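Local coordinates for protein ecto-NAD+ glycohydrolase (CD38 molecule) (Bos taurus, PDB 3GC6) that belongs to the ADP-ribosyl cyclase family as the bovine CD38 molecule, an ecto-enzyme whose disulfide-bonded, glycosylated chain holds a four-stranded parallel sheet among helices, at residues A[50-53]-A[54-57]; A[88-91]-A[92-96]. The protein carries 1 engineered substitution. All blocks are in the same frame, centred on the assembly; numbering follows the deposited sequence. Where two conformers were deposited one is given.

Contact 1 (A[50-53]-A[54-57])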
ATOM      1  N   ALA A  50     -15.788   0.950   4.629  1.00  4.01           N
ATOM      2  CA  ALA A  50     -16.830   0.681   3.616  1.00  3.69           C
ATOM      3  C   ALA A  50     -17.393  -0.738   3.766  1.00  3.97           C
ATOM      4  O   ALA A  50     -18.592  -0.955   3.576  1.00  4.42           O
ATOM      5  CB  ALA A  50     -16.282   0.882   2.197  1.00  3.87           C
ATOM      6  N   PHE A  51     -16.521  -1.708   4.054  1.00  4.06           N
ATOM      7  CA  PHE A  51     -16.976  -3.095   4.223  1.00  3.84           C
ATOM      8  C   PHE A  51     -17.974  -3.142   5.378  1.00  3.78           C
ATOM      9  O   PHE A  51     -19.086  -3.693   5.255  1.00  3.91           O
ATOM     10  CB  PHE A  51     -15.731  -3.974   4.509  1.00  3.84           C
ATOM     11  CG  PHE A  51     -15.881  -5.413   4.085  1.00  3.95           C
ATOM     12  CD1 PHE A  51     -14.807  -6.081   3.510  1.00  4.17           C
ATOM     13  CD2 PHE A  51     -17.075  -6.098   4.258  1.00  3.95           C
ATOM     14  CE1 PHE A  51     -14.924  -7.427   3.098  1.00  4.83           C
ATOM     15  CE2 PHE A  51     -17.197  -7.441   3.850  1.00  4.15           C
ATOM     16  CZ  PHE A  51     -16.116  -8.099   3.267  1.00  4.59           C
ATOM     17  N   MET A  52     -17.593  -2.566   6.523  1.00  3.78           N
ATOM     18  CA  MET A  52     -18.487  -2.553   7.691  1.00  3.96           C
ATOM     19  C   MET A  52     -19.790  -1.812   7.399  1.00  3.94           C
ATOM     20  O   MET A  52     -20.879  -2.301   7.738  1.00  3.94           O
ATOM     21  CB  MET A  52     -17.754  -1.945   8.916  1.00  4.43           C
ATOM     22  CG  MET A  52     -16.400  -2.629   9.174  1.00  5.44           C
ATOM     23  SD  MET A  52     -16.652  -4.420   9.544  1.00  8.43           S
ATOM     24  CE  MET A  52     -17.757  -4.230  10.818  1.00  6.97           C
ATOM     25  N   SER A  53     -19.676  -0.655   6.755  0.50  3.97           N
ATOM     26  CA  SER A  53     -20.849   0.176   6.459  0.50  4.14           C
ATOM     27  C   SER A  53     -21.862  -0.579   5.597  0.50  4.13           C
ATOM     28  O   SER A  53     -23.074  -0.413   5.748  0.50  4.09           O
ATOM     29  CB  SER A  53     -20.404   1.448   5.741  0.50  4.45           C
ATOM     30  OG  SER A  53     -19.921   2.389   6.688  0.50  4.66           O
ATOM     31  N   ALA A  54     -21.353  -1.429   4.713  1.00  3.96           N
ATOM     32  CA  ALA A  54     -22.212  -2.135   3.764  1.00  4.03           C
ATOM     33  C   ALA A  54     -23.289  -2.947   4.490  1.00  4.04           C
ATOM     34  O   ALA A  54     -24.417  -3.041   3.990  1.00  4.35           O
ATOM     35  CB  ALA A  54     -21.391  -3.042   2.876  1.00  4.37           C
ATOM     36  N   PHE A  55     -22.965  -3.533   5.646  1.00  3.98           N
ATOM     37  CA  PHE A  55     -23.884  -4.477   6.308  1.00  3.97           C
ATOM     38  C   PHE A  55     -24.284  -4.137   7.751  1.00  3.97           C
ATOM     39  O   PHE A  55     -25.317  -4.621   8.265  1.00  4.21           O
ATOM     40  CB  PHE A  55     -23.351  -5.936   6.233  1.00  3.94           C
ATOM     41  CG  PHE A  55     -22.171  -6.210   7.137  1.00  3.52           C
ATOM     42  CD1 PHE A  55     -22.352  -6.741   8.407  1.00  3.97           C
ATOM     43  CD2 PHE A  55     -20.888  -5.908   6.714  1.00  3.60           C
ATOM     44  CE1 PHE A  55     -21.273  -6.978   9.254  1.00  4.24           C
ATOM     45  CE2 PHE A  55     -19.780  -6.139   7.566  1.00  3.95           C
ATOM     46  CZ  PHE A  55     -19.985  -6.689   8.832  1.00  4.11           C
ATOM     47  N   ILE A  56     -23.464  -3.343   8.438  1.00  3.88           N
ATOM     48  CA  ILE A  56     -23.705  -3.128   9.870  1.00  3.85           C
ATOM     49  C   ILE A  56     -25.044  -2.433  10.121  1.00  4.34           C
ATOM     50  O   ILE A  56     -25.384  -1.492   9.405  1.00  4.66           O
ATOM     51  CB  ILE A  56     -22.513  -2.362  10.511  1.00  4.01           C
ATOM     52  CG1 ILE A  56     -21.302  -3.291  10.682  1.00  4.13           C
ATOM     53  CG2 ILE A  56     -22.920  -1.752  11.864  1.00  4.09           C
ATOM     54  CD1 ILE A  56     -21.473  -4.292  11.822  1.00  4.77           C
ATOM     55  N   SER A  57     -25.786  -2.956  11.103  1.00  4.39           N
ATOM     56  CA  SER A  57     -27.049  -2.367  11.581  0.50  4.55           C
ATOM     57  C   SER A  57     -28.196  -2.523  10.584  1.00  4.70           C
ATOM     58  O   SER A  57     -29.290  -1.949  10.786  1.00  5.29           O
ATOM     59  CB  SER A  57     -26.875  -0.891  11.996  0.50  4.73           C
ATOM     60  OG  SER A  57     -27.832  -0.505  12.986  0.50  4.81           O
TER
HETATM   61  O   HOH W   1     -24.177   0.414   7.954  1.00  5.75           O
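M52 meets F55 and I56 on the last turn of helix 44-55, where the chain runs out into a loop and M52 O accepts two backbone N-H groups. One comes from I56 N at 2.9 Å, almost straight in line with the carbonyl; the other from F55 N at 3.2 Å, whose donor stands above the carbonyl plane, 53° out of it. Just before them in the chain, A54 N bonds to A50 O at 3.0 Å and more weakly to F51 O. S53 O and I56 O are bridged by a water that donates to both, and A54 O accepts a hydrogen bond from K58 NZ. S53 OG turns back to Q49 O. With chi1 at 73°, the F55 ring lies back along the helix, M52 O over one face and F51 O at its edge, while W120 packs against both F51 and F55. The bent M52 chain runs alongside F55 and I56, a Met-aromatic contact with SD 5.1 Å from the F55 ring centroid and oblique to it. The methyl M52 CE lies 3.9 Å from F55 CZ and 3.7 Å from I56 CG1.

Contact 2 (A[88-91]-A[92-96]). With NAG (2-acetamido-2-deoxy-beta-D-glucopyranose), chain C.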
ATOM      1  N   SER A  88     -14.522 -24.437  -9.510  1.00  4.22           N
ATOM      2  CA  SER A  88     -15.761 -24.874  -8.876  1.00  4.21           C
ATOM      3  C   SER A  88     -15.546 -26.277  -8.362  1.00  4.04           C
ATOM      4  O   SER A  88     -15.161 -27.160  -9.135  1.00  4.23           O
ATOM      5  CB  SER A  88     -16.898 -24.870  -9.918  1.00  4.43           C
ATOM      6  OG  SER A  88     -18.169 -25.131  -9.319  1.00  5.03           O
ATOM      7  N   LYS A  89     -15.738 -26.461  -7.054  1.00  4.21           N
ATOM      8  CA  LYS A  89     -15.580 -27.773  -6.391  1.00  4.59           C
ATOM      9  C   LYS A  89     -14.132 -28.276  -6.348  1.00  4.78           C
ATOM     10  O   LYS A  89     -13.891 -29.443  -6.059  1.00  5.01           O
ATOM     11  CB  LYS A  89     -16.493 -28.854  -6.994  1.00  4.85           C
ATOM     12  CG  LYS A  89     -17.911 -28.381  -7.389  1.00  5.94           C
ATOM     13  CD  LYS A  89     -18.656 -27.807  -6.200  1.00  7.76           C
ATOM     14  CE  LYS A  89     -20.084 -27.319  -6.570  1.00  9.41           C
ATOM     15  NZ  LYS A  89     -20.989 -28.382  -7.092  1.00 10.75           N
ATOM     16  N   THR A  90     -13.174 -27.377  -6.589  1.00  4.40           N
ATOM     17  CA  THR A  90     -11.746 -27.723  -6.651  1.00  4.59           C
ATOM     18  C   THR A  90     -10.921 -26.704  -5.846  1.00  4.79           C
ATOM     19  O   THR A  90      -9.808 -26.339  -6.240  1.00  4.82           O
ATOM     20  CB  THR A  90     -11.252 -27.650  -8.107  1.00  4.47           C
ATOM     21  OG1 THR A  90     -11.620 -26.358  -8.620  1.00  4.03           O
ATOM     22  CG2 THR A  90     -11.915 -28.746  -8.949  1.00  4.74           C
ATOM     23  N   LYS A  91     -11.448 -26.279  -4.704  1.00  5.14           N
ATOM     24  CA  LYS A  91     -10.825 -25.169  -3.984  1.00  5.66           C
ATOM     25  C   LYS A  91      -9.328 -25.358  -3.783  1.00  5.46           C
ATOM     26  O   LYS A  91      -8.538 -24.479  -4.103  1.00  5.54           O
ATOM     27  CB  LYS A  91     -11.476 -24.976  -2.613  1.00  6.18           C
ATOM     28  CG  LYS A  91     -10.934 -23.747  -1.905  1.00  8.14           C
ATOM     29  CD  LYS A  91     -11.739 -23.396  -0.662  1.00 10.09           C
ATOM     30  CE  LYS A  91     -11.213 -22.109  -0.014  1.00 11.56           C
ATOM     31  NZ  LYS A  91     -11.454 -20.871  -0.828  1.00 11.77           N
ATOM     32  N   GLU A  92      -8.942 -26.482  -3.206  1.00  5.70           N
ATOM     33  CA  GLU A  92      -7.522 -26.673  -2.872  1.00  5.88           C
ATOM     34  C   GLU A  92      -6.631 -26.710  -4.138  1.00  5.46           C
ATOM     35  O   GLU A  92      -5.594 -26.044  -4.233  1.00  5.38           O
ATOM     36  CB  GLU A  92      -7.345 -27.944  -2.018  1.00  6.29           C
ATOM     37  CG  GLU A  92      -7.700 -27.774  -0.514  1.00  8.47           C
ATOM     38  CD  GLU A  92      -9.209 -27.754  -0.214  1.00 11.33           C
ATOM     39  OE1 GLU A  92      -9.987 -28.095  -1.131  1.00 12.82           O
ATOM     40  OE2 GLU A  92      -9.621 -27.389   0.921  1.00 12.61           O
ATOM     41  N   LEU A  93      -7.061 -27.480  -5.122  1.00  5.24           N
ATOM     42  CA  LEU A  93      -6.270 -27.621  -6.345  1.00  4.78           C
ATOM     43  C   LEU A  93      -6.167 -26.301  -7.099  1.00  4.69           C
ATOM     44  O   LEU A  93      -5.090 -25.946  -7.578  1.00  4.49           O
ATOM     45  CB  LEU A  93      -6.899 -28.672  -7.247  1.00  4.89           C
ATOM     46  CG  LEU A  93      -6.226 -28.789  -8.607  1.00  4.70           C
ATOM     47  CD1 LEU A  93      -4.772 -29.277  -8.539  1.00  5.44           C
ATOM     48  CD2 LEU A  93      -7.108 -29.690  -9.487  1.00  5.28           C
ATOM     49  N   ALA A  94      -7.292 -25.590  -7.216  1.00  4.57           N
ATOM     50  CA  ALA A  94      -7.307 -24.361  -8.005  1.00  4.48           C
ATOM     51  C   ALA A  94      -6.363 -23.330  -7.408  1.00  4.86           C
ATOM     52  O   ALA A  94      -5.661 -22.620  -8.137  1.00  4.63           O
ATOM     53  CB  ALA A  94      -8.759 -23.783  -8.115  1.00  4.92           C
ATOM     54  N   HIS A  95      -6.323 -23.268  -6.083  1.00  4.75           N
ATOM     55  CA  HIS A  95      -5.479 -22.255  -5.441  1.00  5.02           C
ATOM     56  C   HIS A  95      -4.009 -22.649  -5.501  1.00  4.95           C
ATOM     57  O   HIS A  95      -3.150 -21.795  -5.726  1.00  5.17           O
ATOM     58  CB  HIS A  95      -6.029 -21.905  -4.066  1.00  5.28           C
ATOM     59  CG  HIS A  95      -7.414 -21.315  -4.137  1.00  6.54           C
ATOM     60  ND1 HIS A  95      -7.644 -19.965  -4.356  1.00  7.89           N
ATOM     61  CD2 HIS A  95      -8.641 -21.895  -4.086  1.00  6.80           C
ATOM     62  CE1 HIS A  95      -8.946 -19.737  -4.409  1.00  6.05           C
ATOM     63  NE2 HIS A  95      -9.574 -20.891  -4.247  1.00  8.78           N
ATOM     64  N   GLU A  96      -3.736 -23.949  -5.409  1.00  4.87           N
ATOM     65  CA  GLU A  96      -2.353 -24.416  -5.625  1.00  4.79           C
ATOM     66  C   GLU A  96      -1.899 -24.074  -7.047  1.00  4.67           C
ATOM     67  O   GLU A  96      -0.799 -23.550  -7.260  1.00  4.73           O
ATOM     68  CB  GLU A  96      -2.225 -25.918  -5.341  1.00  5.13           C
ATOM     69  CG  GLU A  96      -0.798 -26.482  -5.518  1.00  4.88           C
ATOM     70  CD  GLU A  96       0.242 -25.861  -4.593  1.00  6.50           C
ATOM     71  OE1 GLU A  96      -0.133 -25.212  -3.582  1.00  6.59           O
ATOM     72  OE2 GLU A  96       1.449 -26.054  -4.892  1.00  6.26           O
TER
HETATM   73  C1  NAG C   1     -13.441 -33.181  -6.008  1.00  5.44           C
HETATM   74  C2  NAG C   1     -12.064 -32.821  -5.429  1.00  6.08           C
HETATM   75  C3  NAG C   1     -11.848 -33.583  -4.109  1.00  6.75           C
HETATM   76  C4  NAG C   1     -13.046 -33.519  -3.150  1.00  7.64           C
HETATM   77  C5  NAG C   1     -14.332 -33.828  -3.913  1.00  7.20           C
HETATM   78  C6  NAG C   1     -15.600 -33.670  -3.056  1.00  7.26           C
HETATM   79  C7  NAG C   1     -10.316 -32.197  -7.040  1.00  5.58           C
HETATM   80  C8  NAG C   1      -9.388 -32.683  -8.110  1.00  5.96           C
HETATM   81  N2  NAG C   1     -10.984 -33.152  -6.365  1.00  5.56           N
HETATM   82  O3  NAG C   1     -10.663 -33.144  -3.474  1.00  8.00           O
HETATM   83  O4  NAG C   1     -12.873 -34.464  -2.082  1.00  8.94           O
HETATM   84  O5  NAG C   1     -14.420 -32.930  -5.009  1.00  6.80           O
HETATM   85  O6  NAG C   1     -15.624 -32.398  -2.438  1.00  8.19           O
HETATM   86  O7  NAG C   1     -10.429 -30.990  -6.810  1.00  5.61           O
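T90 O receives A94 N in the first turn of helix 91-101, a short bond of 2.8 Å that is nearly straight at the hydrogen (168°). The next step of the same i to i+4 series runs from H95 N to K91 O at 3.2 Å, though the modelled place of that oxygen is less sure. T90 holds the N-cap position, but its hydroxyl makes no capping bond. Instead T90 OG1, set between the backbone N and the carbonyl carbon (chi1 53°), bonds to V168 O of the neighbouring strand 164-170, so the side chain ties the helix start to the sheet.

Packing surrounds these bonds. A94 CB turns toward the loop, resting 3.3 Å from T90 O and 3.9 Å from T90 OG1. The K91 chain is extended through its first three torsions and crosses the H95 side chain at a slant, with K91 CG 3.7 Å from H95 CD2. Its amine end bends at the last torsion and has a long, weak ion pair with D116. E92, the first residue after K91, keeps to the outer side of the turn, its carboxylate oxygen OE1 3.8 Å from K91 CB. An N-acetylglucosamine of the attached glycan lies close to T90 and L93: its acetamide oxygen O7 is 3.4 Å from T90 CG2, and its methyl C8 is 4.0 Å from L93 CD2. The same sugar is hydrogen-bonded to D204. The arrangement is that of a beta-to-alpha connection in a parallel alpha/beta fold, in which strand 85-88 passes through a short loop into the N terminus of helix 91-101, here beside a glycan.

From the N terminus, contact 1 (50-57) comes first, where helix 44-55 ends and the chain enters a loop; contact 2 (88-96) follows, where strand 85-88 gives way to helix 91-101. Each is a single continuous run that closes only a local turn, so the two stand in series and neither nests in nor crosses the other. The centres of contacts 1 and 2 are about 29 Å apart, on opposite sides of the chain's centre. Contact 1 belongs to a helical region, joined by its side chains to helices 20-35 and 69-74. Contact 2 sits at the edge of the parallel sheet, touching strand 164-170 and helix 240-244. One finishes a helix, the other starts one.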